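Local coordinates for Slr0280 protein (Synechocystis sp., PDB 5H3K), which is of unknown function but carries a phosphodiester glycosidase (NAGPA-family) domain and so probably acts on glycosidic phosphodiester linkages, at residues L349-R361 against E490-G502. Numbering follows the deposited sequence.
Sequences LPLGAVWSQQNWR and EAFNAFPNGMGAG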
# COMPACT_ATOMS: atom_id res chain seq x y z
N LEU A 349 -0.98 -11.54 -13.01
CA LEU A 349 -2.21 -10.99 -13.58
C LEU A 349 -3.25 -10.62 -12.52
O LEU A 349 -3.42 -11.33 -11.53
CB LEU A 349 -2.83 -11.98 -14.56
CG LEU A 349 -1.90 -12.38 -15.70
CD1 LEU A 349 -2.66 -13.32 -16.65
CD2 LEU A 349 -1.38 -11.15 -16.43
N PRO A 350 -4.00 -9.54 -12.75
CA PRO A 350 -5.07 -9.12 -11.84
C PRO A 350 -6.29 -10.05 -11.87
O PRO A 350 -6.65 -10.61 -12.92
CB PRO A 350 -5.45 -7.73 -12.36
CG PRO A 350 -5.11 -7.78 -13.84
CD PRO A 350 -3.89 -8.66 -13.94
N LEU A 351 -6.90 -10.23 -10.71
CA LEU A 351 -8.12 -11.03 -10.55
C LEU A 351 -9.18 -10.17 -9.86
O LEU A 351 -9.32 -10.21 -8.63
CB LEU A 351 -7.82 -12.26 -9.70
CG LEU A 351 -6.75 -13.20 -10.29
CD1 LEU A 351 -6.38 -14.28 -9.28
CD2 LEU A 351 -7.29 -13.83 -11.58
N GLY A 352 -9.92 -9.37 -10.62
CA GLY A 352 -10.96 -8.53 -10.05
C GLY A 352 -10.92 -7.11 -10.59
O GLY A 352 -9.95 -6.72 -11.24
N ALA A 353 -11.94 -6.33 -10.26
CA ALA A 353 -12.17 -5.05 -10.91
C ALA A 353 -11.13 -3.99 -10.58
O ALA A 353 -10.76 -3.80 -9.42
CB ALA A 353 -13.56 -4.53 -10.57
N VAL A 354 -10.66 -3.29 -11.61
CA VAL A 354 -9.81 -2.11 -11.40
C VAL A 354 -10.17 -1.13 -12.49
O VAL A 354 -10.00 -1.45 -13.68
CB VAL A 354 -8.29 -2.43 -11.53
CG1 VAL A 354 -7.48 -1.15 -11.38
CG2 VAL A 354 -7.81 -3.49 -10.53
N TRP A 355 -10.66 0.06 -12.13
CA TRP A 355 -10.93 1.07 -13.17
C TRP A 355 -10.70 2.51 -12.70
O TRP A 355 -10.83 2.83 -11.51
CB TRP A 355 -12.34 0.89 -13.78
CG TRP A 355 -13.56 1.37 -12.99
CD1 TRP A 355 -14.28 2.52 -13.20
CD2 TRP A 355 -14.24 0.67 -11.93
NE1 TRP A 355 -15.35 2.58 -12.33
CE2 TRP A 355 -15.35 1.47 -11.55
CE3 TRP A 355 -14.02 -0.54 -11.26
CZ2 TRP A 355 -16.23 1.08 -10.53
CZ3 TRP A 355 -14.88 -0.91 -10.25
CH2 TRP A 355 -15.98 -0.11 -9.89
N SER A 356 -10.35 3.37 -13.64
CA SER A 356 -10.10 4.78 -13.31
C SER A 356 -10.39 5.66 -14.51
O SER A 356 -10.07 5.30 -15.63
CB SER A 356 -8.66 5.00 -12.83
OG SER A 356 -7.74 4.83 -13.88
N GLN A 357 -10.99 6.82 -14.24
CA GLN A 357 -11.45 7.73 -15.30
C GLN A 357 -12.20 7.00 -16.43
O GLN A 357 -11.96 7.25 -17.62
CB GLN A 357 -10.29 8.60 -15.80
CG GLN A 357 -9.62 9.36 -14.63
CD GLN A 357 -8.47 10.27 -15.05
OE1 GLN A 357 -8.04 11.13 -14.29
NE2 GLN A 357 -7.98 10.08 -16.27
N GLN A 358 -13.08 6.09 -16.03
CA GLN A 358 -13.90 5.25 -16.91
C GLN A 358 -13.10 4.31 -17.81
O GLN A 358 -13.62 3.79 -18.79
CB GLN A 358 -14.87 6.09 -17.76
CG GLN A 358 -15.95 6.80 -16.95
CD GLN A 358 -17.14 7.26 -17.81
OE1 GLN A 358 -17.50 6.61 -18.80
NE2 GLN A 358 -17.76 8.36 -17.41
N ASN A 359 -11.84 4.11 -17.47
CA ASN A 359 -10.97 3.18 -18.19
C ASN A 359 -10.76 1.90 -17.37
O ASN A 359 -10.18 1.92 -16.28
CB ASN A 359 -9.62 3.86 -18.45
CG ASN A 359 -8.67 3.00 -19.25
OD1 ASN A 359 -9.07 2.36 -20.22
ND2 ASN A 359 -7.41 2.97 -18.84
N TRP A 360 -11.23 0.77 -17.91
CA TRP A 360 -11.17 -0.49 -17.17
C TRP A 360 -9.86 -1.22 -17.38
O TRP A 360 -9.57 -1.74 -18.46
CB TRP A 360 -12.36 -1.38 -17.57
CG TRP A 360 -13.63 -0.84 -17.01
CD1 TRP A 360 -14.33 0.24 -17.47
CD2 TRP A 360 -14.34 -1.33 -15.87
NE1 TRP A 360 -15.44 0.45 -16.67
CE2 TRP A 360 -15.47 -0.51 -15.69
CE3 TRP A 360 -14.12 -2.39 -14.98
CZ2 TRP A 360 -16.39 -0.71 -14.65
CZ3 TRP A 360 -15.04 -2.59 -13.95
CH2 TRP A 360 -16.16 -1.76 -13.80
N ARG A 361 -9.05 -1.26 -16.32
CA ARG A 361 -7.76 -1.93 -16.37
C ARG A 361 -7.94 -3.44 -16.17
O ARG A 361 -7.18 -4.23 -16.73
CB ARG A 361 -6.84 -1.36 -15.29
CG ARG A 361 -6.58 0.15 -15.41
CD ARG A 361 -5.62 0.49 -16.55
NE ARG A 361 -4.36 -0.26 -16.49
CZ ARG A 361 -3.23 0.18 -15.92
NH1 ARG A 361 -3.19 1.37 -15.32
NH2 ARG A 361 -2.14 -0.58 -15.94
N GLU A 490 -26.80 -1.10 -10.39
CA GLU A 490 -26.87 0.08 -11.25
C GLU A 490 -26.09 1.30 -10.77
O GLU A 490 -25.53 2.05 -11.58
CB GLU A 490 -28.34 0.44 -11.50
CG GLU A 490 -28.58 1.47 -12.62
CD GLU A 490 -28.14 0.99 -14.00
OE1 GLU A 490 -27.98 -0.24 -14.21
OE2 GLU A 490 -27.95 1.85 -14.89
N ALA A 491 -26.02 1.51 -9.45
CA ALA A 491 -25.34 2.68 -8.91
C ALA A 491 -23.86 2.77 -9.31
O ALA A 491 -23.29 3.86 -9.34
CB ALA A 491 -25.47 2.76 -7.39
N PHE A 492 -23.24 1.63 -9.60
CA PHE A 492 -21.83 1.62 -9.96
C PHE A 492 -21.58 2.36 -11.27
O PHE A 492 -20.48 2.87 -11.49
CB PHE A 492 -21.28 0.19 -10.04
CG PHE A 492 -20.77 -0.33 -8.71
CD1 PHE A 492 -19.47 -0.08 -8.32
CD2 PHE A 492 -21.60 -1.06 -7.88
CE1 PHE A 492 -18.99 -0.56 -7.09
CE2 PHE A 492 -21.14 -1.55 -6.65
CZ PHE A 492 -19.83 -1.29 -6.26
N ASN A 493 -22.58 2.42 -12.13
CA ASN A 493 -22.41 3.11 -13.42
C ASN A 493 -22.14 4.61 -13.30
O ASN A 493 -21.66 5.25 -14.25
CB ASN A 493 -23.61 2.84 -14.32
CG ASN A 493 -23.75 1.38 -14.65
OD1 ASN A 493 -22.94 0.83 -15.41
ND2 ASN A 493 -24.75 0.73 -14.08
N ALA A 494 -22.43 5.17 -12.14
CA ALA A 494 -22.19 6.59 -11.91
C ALA A 494 -20.74 6.91 -11.61
O ALA A 494 -20.33 8.07 -11.69
CB ALA A 494 -23.09 7.10 -10.78
N PHE A 495 -19.94 5.90 -11.24
CA PHE A 495 -18.61 6.19 -10.70
C PHE A 495 -17.48 5.83 -11.65
O PHE A 495 -17.41 4.70 -12.13
CB PHE A 495 -18.42 5.49 -9.34
CG PHE A 495 -19.41 5.93 -8.30
CD1 PHE A 495 -19.16 7.04 -7.50
CD2 PHE A 495 -20.63 5.26 -8.14
CE1 PHE A 495 -20.09 7.46 -6.53
CE2 PHE A 495 -21.56 5.67 -7.18
CZ PHE A 495 -21.29 6.77 -6.37
N PRO A 496 -16.59 6.79 -11.93
CA PRO A 496 -15.53 6.60 -12.92
C PRO A 496 -14.31 5.88 -12.38
O PRO A 496 -13.46 5.52 -13.20
CB PRO A 496 -15.15 8.03 -13.29
CG PRO A 496 -15.37 8.80 -12.00
CD PRO A 496 -16.62 8.17 -11.41
N ASN A 497 -14.21 5.70 -11.06
CA ASN A 497 -13.08 5.00 -10.45
C ASN A 497 -13.58 3.89 -9.55
O ASN A 497 -14.60 4.02 -8.88
CB ASN A 497 -12.23 5.95 -9.60
CG ASN A 497 -11.91 7.24 -10.30
OD1 ASN A 497 -11.25 7.25 -11.34
ND2 ASN A 497 -12.36 8.36 -9.72
N GLY A 498 -12.86 2.77 -9.52
CA GLY A 498 -13.24 1.72 -8.59
C GLY A 498 -12.24 0.61 -8.41
O GLY A 498 -11.28 0.47 -9.17
N MET A 499 -12.49 -0.20 -7.38
CA MET A 499 -11.60 -1.29 -7.03
C MET A 499 -12.42 -2.44 -6.47
O MET A 499 -13.18 -2.27 -5.50
CB MET A 499 -10.59 -0.82 -5.97
CG MET A 499 -9.72 -1.93 -5.37
SD MET A 499 -8.64 -2.71 -6.57
CE MET A 499 -7.63 -1.34 -7.13
N GLY A 500 -12.25 -3.63 -7.06
CA GLY A 500 -12.83 -4.84 -6.51
C GLY A 500 -11.83 -5.61 -5.64
O GLY A 500 -10.61 -5.54 -5.83
N ALA A 501 -12.36 -6.31 -4.65
CA ALA A 501 -11.56 -7.24 -3.86
C ALA A 501 -12.49 -8.22 -3.21
O ALA A 501 -13.03 -9.11 -3.87
CB ALA A 501 -10.67 -6.53 -2.83
N GLY A 502 -12.69 -8.04 -1.91
CA GLY A 502 -13.68 -8.84 -1.21
C GLY A 502 -13.12 -9.71 -0.10
O GLY A 502 -11.91 -9.92 0.00
O HOH W 1 -9.61 -8.27 -6.66
O HOH W 2 -9.25 -5.73 -8.10
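Trp355 lies flat over Gly498, whose CA sits 3.3 Å from the centroid of the indole six-membered ring and only 3° off its normal, a CH-pi contact. Trp355 CG stands between the backbone N and the carbonyl carbon (chi1 78°), which folds the indole across the neighbouring strand. The opposite face meets Trp360 CH2, and at the edge Trp355 NE1 donates a nearly straight bond in the ring plane to Phe495 O (3.0 Å, 176°). The Phe492 side chain runs at about a right angle to that of Trp355, an apolar contact with Phe492 CD1 3.8 Å from Trp355 CH2. Replacing Trp355 by alanine is likely to leave Phe495 O without its indole donor and open a gap between Gly498 and Trp360. Strands 354-356 and 497-500 pair antiparallel through Gly500 N to Ala353 O and reciprocal Trp355-Gly498 bonds, and strand 369-373 continues the sheet beyond 497-500; on the other sheet face Val354 CG2 touches Met499 CE, side by side. At the type I' turn Asn497 OD1 accepts from Gln357 N (2.9 Å), and Pro496 O takes Gln358 N in its carbonyl plane, on a lone pair. The indole is thus fixed by its in-plane N-H bond and by a bare glycine beneath, where any CB would collide with Trp355 CH2.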